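Local coordinates for trwC protein (Escherichia coli, PDB 1QX0) that probably nicks one strand of plasmid DNA at the origin of transfer, as the metal-dependent relaxase domain of a longer conjugation protein that also carries a helicase part, at residues E35-G40 against I145-H150; A98-D103 against R156-H161; K108-A113 against L160-V165. One frame throughout, in Å; residues are numbered along the deposited sequence.

Contact 1 of 3, residues E35-G40 against I145-H150. With ZN (zinc ion), chain D.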
loop_
_atom_site.group_PDB
_atom_site.type_symbol
_atom_site.label_atom_id
_atom_site.label_comp_id
_atom_site.label_asym_id
_atom_site.label_seq_id
_atom_site.Cartn_x
_atom_site.Cartn_y
_atom_site.Cartn_z
ATOM N N GLU B 35 2.813 1.018 -11.884
ATOM C CA GLU B 35 3.324 2.314 -12.278
ATOM C C GLU B 35 4.528 2.745 -11.454
ATOM O O GLU B 35 4.552 2.562 -10.240
ATOM C CB GLU B 35 2.229 3.381 -12.213
ATOM C CG GLU B 35 2.472 4.543 -13.170
ATOM C CD GLU B 35 1.334 5.544 -13.155
ATOM O OE1 GLU B 35 1.452 6.568 -12.429
ATOM O OE2 GLU B 35 0.323 5.298 -13.868
ATOM N N TRP B 36 5.533 3.291 -12.144
ATOM C CA TRP B 36 6.693 3.897 -11.498
ATOM C C TRP B 36 6.283 5.257 -10.899
ATOM O O TRP B 36 5.446 5.953 -11.458
ATOM C CB TRP B 36 7.842 4.112 -12.502
ATOM C CG TRP B 36 8.553 2.866 -12.996
ATOM C CD1 TRP B 36 8.617 2.421 -14.297
ATOM C CD2 TRP B 36 9.308 1.921 -12.218
ATOM N NE1 TRP B 36 9.355 1.266 -14.364
ATOM C CE2 TRP B 36 9.787 0.931 -13.107
ATOM C CE3 TRP B 36 9.629 1.807 -10.854
ATOM C CZ2 TRP B 36 10.573 -0.149 -12.680
ATOM C CZ3 TRP B 36 10.401 0.743 -10.434
ATOM C CH2 TRP B 36 10.867 -0.226 -11.347
ATOM N N GLN B 37 6.859 5.612 -9.754
ATOM C CA GLN B 37 6.822 6.999 -9.279
ATOM C C GLN B 37 8.134 7.400 -8.621
ATOM O O GLN B 37 8.825 6.572 -8.021
ATOM C CB GLN B 37 5.646 7.285 -8.329
ATOM C CG GLN B 37 5.482 8.790 -7.940
ATOM C CD GLN B 37 4.212 9.088 -7.149
ATOM O OE1 GLN B 37 3.195 8.376 -7.282
ATOM N NE2 GLN B 37 4.250 10.154 -6.338
ATOM N N GLY B 38 8.464 8.682 -8.769
ATOM C CA GLY B 38 9.548 9.295 -8.024
ATOM C C GLY B 38 10.614 9.959 -8.852
ATOM O O GLY B 38 10.960 9.517 -9.938
ATOM N N LYS B 39 11.149 11.038 -8.314
ATOM C CA LYS B 39 12.251 11.747 -8.930
ATOM C C LYS B 39 13.401 10.781 -9.134
ATOM O O LYS B 39 14.044 10.810 -10.167
ATOM C CB LYS B 39 12.653 12.943 -8.066
ATOM C CG LYS B 39 11.461 13.837 -7.702
ATOM C CD LYS B 39 11.855 15.321 -7.614
ATOM C CE LYS B 39 10.626 16.195 -7.458
ATOM N NZ LYS B 39 10.760 17.035 -6.243
ATOM N N GLY B 40 13.634 9.908 -8.159
ATOM C CA GLY B 40 14.634 8.867 -8.296
ATOM C C GLY B 40 14.357 7.932 -9.472
ATOM O O GLY B 40 15.276 7.539 -10.185
ATOM N N ILE B 145 9.949 4.371 -6.617
ATOM C CA ILE B 145 8.735 3.660 -6.161
ATOM C C ILE B 145 8.062 2.865 -7.249
ATOM O O ILE B 145 7.723 3.409 -8.291
ATOM C CB ILE B 145 7.673 4.617 -5.534
ATOM C CG1 ILE B 145 8.327 5.647 -4.608
ATOM C CG2 ILE B 145 6.648 3.814 -4.762
ATOM C CD1 ILE B 145 7.434 6.871 -4.317
ATOM N N GLY B 146 7.873 1.575 -6.996
ATOM C CA GLY B 146 7.003 0.755 -7.838
ATOM C C GLY B 146 5.672 0.595 -7.133
ATOM O O GLY B 146 5.612 0.078 -6.029
ATOM N N LYS B 147 4.615 1.071 -7.765
ATOM C CA LYS B 147 3.276 1.046 -7.209
ATOM C C LYS B 147 2.458 -0.062 -7.865
ATOM O O LYS B 147 2.410 -0.164 -9.102
ATOM C CB LYS B 147 2.592 2.389 -7.467
ATOM C CG LYS B 147 3.312 3.629 -6.926
ATOM C CD LYS B 147 2.405 4.859 -7.129
ATOM C CE LYS B 147 2.475 5.395 -8.563
ATOM N NZ LYS B 147 1.604 6.638 -8.781
ATOM N N PHE B 148 1.802 -0.880 -7.031
ATOM C CA PHE B 148 1.009 -2.021 -7.493
ATOM C C PHE B 148 -0.400 -1.949 -6.915
ATOM O O PHE B 148 -0.626 -2.211 -5.728
ATOM C CB PHE B 148 1.714 -3.347 -7.134
ATOM C CG PHE B 148 3.139 -3.403 -7.609
ATOM C CD1 PHE B 148 4.186 -2.953 -6.787
ATOM C CD2 PHE B 148 3.441 -3.844 -8.905
ATOM C CE1 PHE B 148 5.520 -2.983 -7.239
ATOM C CE2 PHE B 148 4.757 -3.867 -9.361
ATOM C CZ PHE B 148 5.801 -3.408 -8.519
ATOM N N ARG B 149 -1.344 -1.558 -7.762
ATOM C CA ARG B 149 -2.739 -1.433 -7.353
ATOM C C ARG B 149 -3.456 -2.783 -7.460
ATOM O O ARG B 149 -3.334 -3.497 -8.464
ATOM C CB ARG B 149 -3.458 -0.368 -8.188
ATOM C CG ARG B 149 -4.822 0.040 -7.612
ATOM C CD ARG B 149 -5.698 0.905 -8.501
ATOM N NE ARG B 149 -5.992 0.227 -9.740
ATOM C CZ ARG B 149 -5.778 0.727 -10.954
ATOM N NH1 ARG B 149 -6.083 -0.007 -12.007
ATOM N NH2 ARG B 149 -5.299 1.955 -11.128
ATOM N N HIS B 150 -4.208 -3.115 -6.411
ATOM C CA HIS B 150 -4.890 -4.396 -6.280
ATOM C C HIS B 150 -6.344 -4.147 -5.922
ATOM O O HIS B 150 -6.676 -3.077 -5.443
ATOM C CB HIS B 150 -4.225 -5.192 -5.165
ATOM C CG HIS B 150 -2.853 -5.691 -5.512
ATOM N ND1 HIS B 150 -2.070 -6.378 -4.617
ATOM C CD2 HIS B 150 -2.144 -5.637 -6.666
ATOM C CE1 HIS B 150 -0.932 -6.721 -5.202
ATOM N NE2 HIS B 150 -0.954 -6.284 -6.446
HETATM ZN ZN ZN D . -2.388 -6.506 -2.570
HETATM O O HOH W 1 3.506 7.820 -11.074
HETATM O O HOH W 2 -2.645 -7.754 -0.427
#

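Contact 2 of 3, residues A98-D103 against R156-H161. With ZN (zinc ion), chain D; nucleotides of chain A.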
loop_
_atom_site.group_PDB
_atom_site.type_symbol
_atom_site.label_atom_id
_atom_site.label_comp_id
_atom_site.label_asym_id
_atom_site.label_seq_id
_atom_site.Cartn_x
_atom_site.Cartn_y
_atom_site.Cartn_z
ATOM N N ALA B 98 -16.341 1.522 -6.291
ATOM C CA ALA B 98 -15.418 1.414 -7.409
ATOM C C ALA B 98 -15.540 0.092 -8.158
ATOM O O ALA B 98 -15.495 0.077 -9.397
ATOM C CB ALA B 98 -13.968 1.586 -6.941
ATOM N N LEU B 99 -15.669 -1.002 -7.402
ATOM C CA LEU B 99 -15.443 -2.360 -7.908
ATOM C C LEU B 99 -16.699 -3.220 -8.101
ATOM O O LEU B 99 -16.693 -4.174 -8.875
ATOM C CB LEU B 99 -14.432 -3.098 -7.006
ATOM C CG LEU B 99 -13.037 -2.470 -6.919
ATOM C CD1 LEU B 99 -12.179 -3.184 -5.870
ATOM C CD2 LEU B 99 -12.361 -2.501 -8.275
ATOM N N VAL B 100 -17.761 -2.895 -7.379
ATOM C CA VAL B 100 -19.015 -3.614 -7.519
ATOM C C VAL B 100 -19.931 -2.821 -8.468
ATOM O O VAL B 100 -20.382 -3.344 -9.506
ATOM C CB VAL B 100 -19.717 -3.847 -6.152
ATOM C CG1 VAL B 100 -20.969 -4.721 -6.322
ATOM C CG2 VAL B 100 -18.766 -4.477 -5.179
ATOM N N ALA B 101 -20.195 -1.574 -8.086
ATOM C CA ALA B 101 -21.060 -0.667 -8.831
ATOM C C ALA B 101 -20.365 -0.226 -10.112
ATOM O O ALA B 101 -21.024 0.177 -11.069
ATOM C CB ALA B 101 -21.411 0.539 -7.983
ATOM N N GLY B 102 -19.032 -0.297 -10.103
ATOM C CA GLY B 102 -18.221 -0.086 -11.286
ATOM C C GLY B 102 -18.042 1.373 -11.627
ATOM O O GLY B 102 -18.471 1.791 -12.681
ATOM N N ASP B 103 -17.417 2.144 -10.744
ATOM C CA ASP B 103 -17.140 3.555 -11.005
ATOM C C ASP B 103 -15.640 3.799 -11.130
ATOM O O ASP B 103 -14.931 3.920 -10.112
ATOM C CB ASP B 103 -17.710 4.452 -9.912
ATOM C CG ASP B 103 -17.517 5.941 -10.214
ATOM O OD1 ASP B 103 -18.244 6.773 -9.625
ATOM O OD2 ASP B 103 -16.678 6.394 -11.027
ATOM N N ARG B 156 -11.385 -12.438 -0.824
ATOM C CA ARG B 156 -12.013 -12.158 -2.110
ATOM C C ARG B 156 -13.086 -11.065 -2.023
ATOM O O ARG B 156 -13.880 -10.921 -2.929
ATOM C CB ARG B 156 -12.584 -13.450 -2.717
ATOM C CG ARG B 156 -11.766 -14.085 -3.843
ATOM C CD ARG B 156 -10.270 -14.399 -3.555
ATOM N NE ARG B 156 -9.374 -13.325 -4.036
ATOM C CZ ARG B 156 -8.264 -13.496 -4.779
ATOM N NH1 ARG B 156 -7.541 -12.435 -5.141
ATOM N NH2 ARG B 156 -7.862 -14.710 -5.156
ATOM N N ASP B 157 -13.113 -10.285 -0.937
ATOM C CA ASP B 157 -13.957 -9.083 -0.894
ATOM C C ASP B 157 -13.379 -7.970 -1.777
ATOM O O ASP B 157 -12.182 -7.930 -2.057
ATOM C CB ASP B 157 -14.099 -8.550 0.531
ATOM C CG ASP B 157 -14.980 -9.421 1.399
ATOM O OD1 ASP B 157 -16.060 -9.851 0.933
ATOM O OD2 ASP B 157 -14.645 -9.721 2.572
ATOM N N PRO B 158 -14.225 -7.065 -2.242
ATOM C CA PRO B 158 -13.707 -5.891 -2.951
ATOM C C PRO B 158 -12.827 -5.127 -1.919
ATOM O O PRO B 158 -13.261 -4.962 -0.779
ATOM C CB PRO B 158 -14.972 -5.123 -3.316
ATOM C CG PRO B 158 -16.051 -6.100 -3.201
ATOM C CD PRO B 158 -15.694 -7.074 -2.147
ATOM N N GLN B 159 -11.613 -4.750 -2.294
ATOM C CA GLN B 159 -10.633 -4.186 -1.361
ATOM C C GLN B 159 -9.605 -3.385 -2.164
ATOM O O GLN B 159 -8.561 -3.910 -2.542
ATOM C CB GLN B 159 -9.937 -5.319 -0.564
ATOM C CG GLN B 159 -8.918 -4.860 0.495
ATOM C CD GLN B 159 -9.475 -3.849 1.530
ATOM O OE1 GLN B 159 -10.700 -3.608 1.641
ATOM N NE2 GLN B 159 -8.571 -3.267 2.282
ATOM N N LEU B 160 -9.945 -2.135 -2.487
ATOM C CA LEU B 160 -9.087 -1.319 -3.322
ATOM C C LEU B 160 -7.904 -0.921 -2.470
ATOM O O LEU B 160 -8.041 -0.179 -1.487
ATOM C CB LEU B 160 -9.827 -0.068 -3.861
ATOM C CG LEU B 160 -9.135 0.950 -4.798
ATOM C CD1 LEU B 160 -8.603 0.313 -6.069
ATOM C CD2 LEU B 160 -10.145 2.005 -5.205
ATOM N N HIS B 161 -6.738 -1.417 -2.844
ATOM C CA HIS B 161 -5.496 -1.030 -2.164
ATOM C C HIS B 161 -4.329 -0.967 -3.114
ATOM O O HIS B 161 -4.332 -1.662 -4.138
ATOM C CB HIS B 161 -5.186 -1.992 -1.006
ATOM C CG HIS B 161 -4.937 -3.402 -1.424
ATOM N ND1 HIS B 161 -5.957 -4.307 -1.662
ATOM C CD2 HIS B 161 -3.778 -4.086 -1.598
ATOM C CE1 HIS B 161 -5.434 -5.484 -1.965
ATOM N NE2 HIS B 161 -4.115 -5.373 -1.937
HETATM ZN ZN ZN D . -2.388 -6.506 -2.570
ATOM P P DT A 23 -13.566 -0.593 9.112
ATOM O OP1 DT A 23 -14.525 0.231 8.353
ATOM O OP2 DT A 23 -13.967 -1.267 10.388
ATOM O "O5'" DT A 23 -12.961 -1.650 8.104
ATOM C "C5'" DT A 23 -13.835 -2.580 7.410
ATOM C "C4'" DT A 23 -13.205 -3.039 6.099
ATOM O "O4'" DT A 23 -12.792 -1.863 5.380
ATOM C "C3'" DT A 23 -11.927 -3.866 6.202
ATOM O "O3'" DT A 23 -11.791 -4.690 5.053
ATOM C "C2'" DT A 23 -10.777 -2.879 6.138
ATOM C "C1'" DT A 23 -11.386 -1.842 5.208
ATOM N N1 DT A 23 -10.814 -0.457 5.376
ATOM C C2 DT A 23 -9.625 -0.200 4.726
ATOM O O2 DT A 23 -9.027 -1.014 4.054
ATOM N N3 DT A 23 -9.124 1.059 4.891
ATOM C C4 DT A 23 -9.694 2.081 5.623
ATOM O O4 DT A 23 -9.152 3.176 5.689
ATOM C C5 DT A 23 -10.936 1.771 6.277
ATOM C C7 DT A 23 -11.594 2.830 7.124
ATOM C C6 DT A 23 -11.440 0.522 6.136
HETATM O O HOH W 2 -2.645 -7.754 -0.427
#

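Contact 3 of 3, residues K108-A113 against L160-V165. With ZN (zinc ion), chain D.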
loop_
_atom_site.group_PDB
_atom_site.type_symbol
_atom_site.label_atom_id
_atom_site.label_comp_id
_atom_site.label_asym_id
_atom_site.label_seq_id
_atom_site.Cartn_x
_atom_site.Cartn_y
_atom_site.Cartn_z
ATOM N N LYS B 108 -9.356 6.276 -10.125
ATOM C CA LYS B 108 -8.481 7.402 -10.382
ATOM C C LYS B 108 -8.376 8.279 -9.112
ATOM O O LYS B 108 -7.286 8.722 -8.732
ATOM C CB LYS B 108 -8.961 8.188 -11.617
ATOM C CG LYS B 108 -7.884 9.177 -12.194
ATOM C CD LYS B 108 -8.388 9.953 -13.414
ATOM C CE LYS B 108 -8.850 9.018 -14.550
ATOM N NZ LYS B 108 -9.474 9.806 -15.657
ATOM N N ALA B 109 -9.504 8.479 -8.438
ATOM C CA ALA B 109 -9.513 9.184 -7.170
ATOM C C ALA B 109 -8.473 8.573 -6.229
ATOM O O ALA B 109 -7.698 9.301 -5.606
ATOM C CB ALA B 109 -10.886 9.148 -6.557
ATOM N N HIS B 110 -8.452 7.237 -6.155
ATOM C CA HIS B 110 -7.580 6.520 -5.259
ATOM C C HIS B 110 -6.137 6.657 -5.670
ATOM O O HIS B 110 -5.284 6.975 -4.829
ATOM C CB HIS B 110 -7.981 5.055 -5.236
ATOM C CG HIS B 110 -6.984 4.156 -4.588
ATOM N ND1 HIS B 110 -6.933 3.971 -3.221
ATOM C CD2 HIS B 110 -6.017 3.370 -5.115
ATOM C CE1 HIS B 110 -5.972 3.110 -2.935
ATOM N NE2 HIS B 110 -5.403 2.730 -4.064
ATOM N N ASP B 111 -5.885 6.456 -6.963
ATOM C CA ASP B 111 -4.567 6.576 -7.542
ATOM C C ASP B 111 -3.929 7.947 -7.299
ATOM O O ASP B 111 -2.741 8.023 -6.930
ATOM C CB ASP B 111 -4.600 6.306 -9.051
ATOM C CG ASP B 111 -4.793 4.834 -9.393
ATOM O OD1 ASP B 111 -4.699 3.983 -8.475
ATOM O OD2 ASP B 111 -5.042 4.442 -10.565
ATOM N N ARG B 112 -4.697 9.013 -7.519
ATOM C CA ARG B 112 -4.211 10.351 -7.270
ATOM C C ARG B 112 -3.867 10.515 -5.817
ATOM O O ARG B 112 -2.836 11.105 -5.512
ATOM C CB ARG B 112 -5.266 11.396 -7.602
ATOM C CG ARG B 112 -5.638 11.465 -9.062
ATOM C CD ARG B 112 -6.518 12.647 -9.356
ATOM N NE ARG B 112 -6.486 12.990 -10.770
ATOM C CZ ARG B 112 -7.553 13.074 -11.538
ATOM N NH1 ARG B 112 -8.764 12.832 -11.039
ATOM N NH2 ARG B 112 -7.405 13.405 -12.810
ATOM N N ALA B 113 -4.728 10.033 -4.913
ATOM C CA ALA B 113 -4.477 10.270 -3.492
ATOM C C ALA B 113 -3.188 9.555 -3.055
ATOM O O ALA B 113 -2.464 10.048 -2.214
ATOM C CB ALA B 113 -5.654 9.882 -2.637
ATOM N N LEU B 160 -9.945 -2.135 -2.487
ATOM C CA LEU B 160 -9.087 -1.319 -3.322
ATOM C C LEU B 160 -7.904 -0.921 -2.470
ATOM O O LEU B 160 -8.041 -0.179 -1.487
ATOM C CB LEU B 160 -9.827 -0.068 -3.861
ATOM C CG LEU B 160 -9.135 0.950 -4.798
ATOM C CD1 LEU B 160 -8.603 0.313 -6.069
ATOM C CD2 LEU B 160 -10.145 2.005 -5.205
ATOM N N HIS B 161 -6.738 -1.417 -2.844
ATOM C CA HIS B 161 -5.496 -1.030 -2.164
ATOM C C HIS B 161 -4.329 -0.967 -3.114
ATOM O O HIS B 161 -4.332 -1.662 -4.138
ATOM C CB HIS B 161 -5.186 -1.992 -1.006
ATOM C CG HIS B 161 -4.937 -3.402 -1.424
ATOM N ND1 HIS B 161 -5.957 -4.307 -1.662
ATOM C CD2 HIS B 161 -3.778 -4.086 -1.598
ATOM C CE1 HIS B 161 -5.434 -5.484 -1.965
ATOM N NE2 HIS B 161 -4.115 -5.373 -1.937
ATOM N N THR B 162 -3.317 -0.164 -2.763
ATOM C CA THR B 162 -2.091 -0.060 -3.561
ATOM C C THR B 162 -0.846 -0.295 -2.702
ATOM O O THR B 162 -0.693 0.312 -1.652
ATOM C CB THR B 162 -1.969 1.357 -4.203
ATOM O OG1 THR B 162 -3.026 1.589 -5.165
ATOM C CG2 THR B 162 -0.689 1.476 -4.995
ATOM N N HIS B 163 0.053 -1.144 -3.178
ATOM C CA HIS B 163 1.324 -1.374 -2.522
ATOM C C HIS B 163 2.307 -0.450 -3.183
ATOM O O HIS B 163 2.642 -0.629 -4.361
ATOM C CB HIS B 163 1.810 -2.801 -2.711
ATOM C CG HIS B 163 0.903 -3.834 -2.139
ATOM N ND1 HIS B 163 0.973 -4.239 -0.823
ATOM C CD2 HIS B 163 -0.068 -4.585 -2.716
ATOM C CE1 HIS B 163 0.070 -5.183 -0.613
ATOM N NE2 HIS B 163 -0.571 -5.411 -1.746
ATOM N N ALA B 164 2.739 0.550 -2.439
ATOM C CA ALA B 164 3.764 1.454 -2.923
ATOM C C ALA B 164 5.062 0.900 -2.380
ATOM O O ALA B 164 5.367 1.067 -1.203
ATOM C CB ALA B 164 3.510 2.891 -2.438
ATOM N N VAL B 165 5.797 0.203 -3.236
ATOM C CA VAL B 165 7.065 -0.368 -2.840
ATOM C C VAL B 165 8.185 0.667 -3.089
ATOM O O VAL B 165 8.568 0.904 -4.233
ATOM C CB VAL B 165 7.331 -1.710 -3.595
ATOM C CG1 VAL B 165 8.687 -2.283 -3.222
ATOM C CG2 VAL B 165 6.229 -2.733 -3.276
HETATM ZN ZN ZN D . -2.388 -6.506 -2.570
HETATM O O HOH W 3 -2.446 3.391 -7.145
HETATM O O HOH W 2 -2.645 -7.754 -0.427
#

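Contact 1 of 3, residues E35-G40 against I145-H150
The indole of W36 brings its CE3 edge to the carbonyl oxygen of I145, which sits near the ring plane 3.6 Å from CE3, while G146, having no side chain, approaches the same ring obliquely through CA. In the other flat group, the imidazole of H150, F148 O lies above one face, toward the rim, and the edge gives ND1 to the zinc ion. Strands 34-37 and 145-152 pair antiparallel here in the central sheet of the relaxase domain. E35 with K147 and Q37 with I145 are hydrogen-bonded pairs, W36 with G146 the non-hydrogen-bonded pair between them. On the sheet face that carries E35, Q37, I145 and K147, opposite to W36, the lysine's bend at chi3 (-80°) lays CE of K147 3.7 Å from CB of Q37. Its NZ donates to OE1 of Q37 at 2.8 Å, in the carbonyl plane, while NE2 of Q37 is held by A115 O of helix 104-122. E35 runs alongside the lysine, but OE1 of E35 lies 3.7 Å from NZ of K147, a long salt bridge. One water closes the group, donating to E35 OE1 and W36 O and accepting from K147 NZ at 3.2 Å.

Contact 2 of 3, residues A98-D103 against R156-H161
The start of strand 158-171, which carries zinc-binding H161 and touches bound DNA, meets the end of helix 92-99 in the relaxase domain, where L99 and V100 pack on P158. CG2 of V100 lies 3.7 Å from CG of P158 and the two side chains cross at a slant; CB of L99 approaches CB of P158 at 4.2 Å. With CG of L99 set beside its own backbone N (chi1 -61°), CD1 reaches along the strand to Q159 N, 3.9 Å away, and to CB of L160. A98 completes the row, its CB against CD2 of L160. The side-chain contacts are apolar and no hydrogen bond joins the two segments; W281 of helix 274-287 covers L99, V100 and P158 together. The strand's polar groups turn to other partners: L160 N is hydrogen-bonded to S95 OG, and K92 NZ to both P158 O and Q159 OE1. The CB of Q159 points away from the helix; its chain, bent at chi2, brings NE2 to O2 of nucleotide DT23 of chain A at 2.9 Å, with an N-H...O angle of 164°. H161 ND1 donates to Q159 O, which helps fix the ring's rotation, although the donor stands above the carbonyl plane; NE2 of H161 binds the zinc ion at 2.2 Å.

Contact 3 of 3, residues K108-A113 against L160-V165
From CB outward, every side-chain atom of H110 meets strand 158-171. CB touches CD2 of L160 at 3.7 Å, and CG has both CG and CD2 of that leucine 3.9 Å away. With CG of H110 anti to the backbone N (chi1 167°), the imidazole runs past L160 in the opposite direction, one face covered by CG of L160, 3.9 Å from the ring centroid and 11° off the normal, a CH-pi contact. ND1 lies 4.1 Å from the same CG, CE1 equally far from L160 O, and CD2 3.5 Å from T162 OG1. This packs helix 104-122 against the central sheet, the short segments 29° from parallel. At the ring's tip NE2 of H110 lies 2.9 Å from OG1 of T162, in the ring plane; either could donate. ND1 is also hydrogen-bonded to Y196 OH, which together with the NE2 bond fixes the ring's rotation. A leucine in place of H110 would probably leave T162 OG1 and Y196 OH without this shared partner, and L160 without a ring face. A water donates to D111 OD1 and sits 2.7 Å from T162 OG1, while D111 OD2 forms a salt bridge with R149 NH2.

All three contacts are largely buried, and they share two neighbouring sheet strands: 145-152 serves contact 1, and 158-171 serves contacts 2 and 3, which both use L160 and H161. Contact 3 lies nearest the centre of the chain, contact 2 farthest out. Their chemistry follows their place: strand pairing with a polar cluster in contact 1, apolar packing in contact 2, on a strand whose Q159 reaches the DNA, a helix on a sheet with ring and hydroxyl in contact 3. Contacts 1 and 3 join through the salt bridge of R149 NH2 with D111 OD2. H150, H161 and H163, drawn from both strands, complete one zinc site.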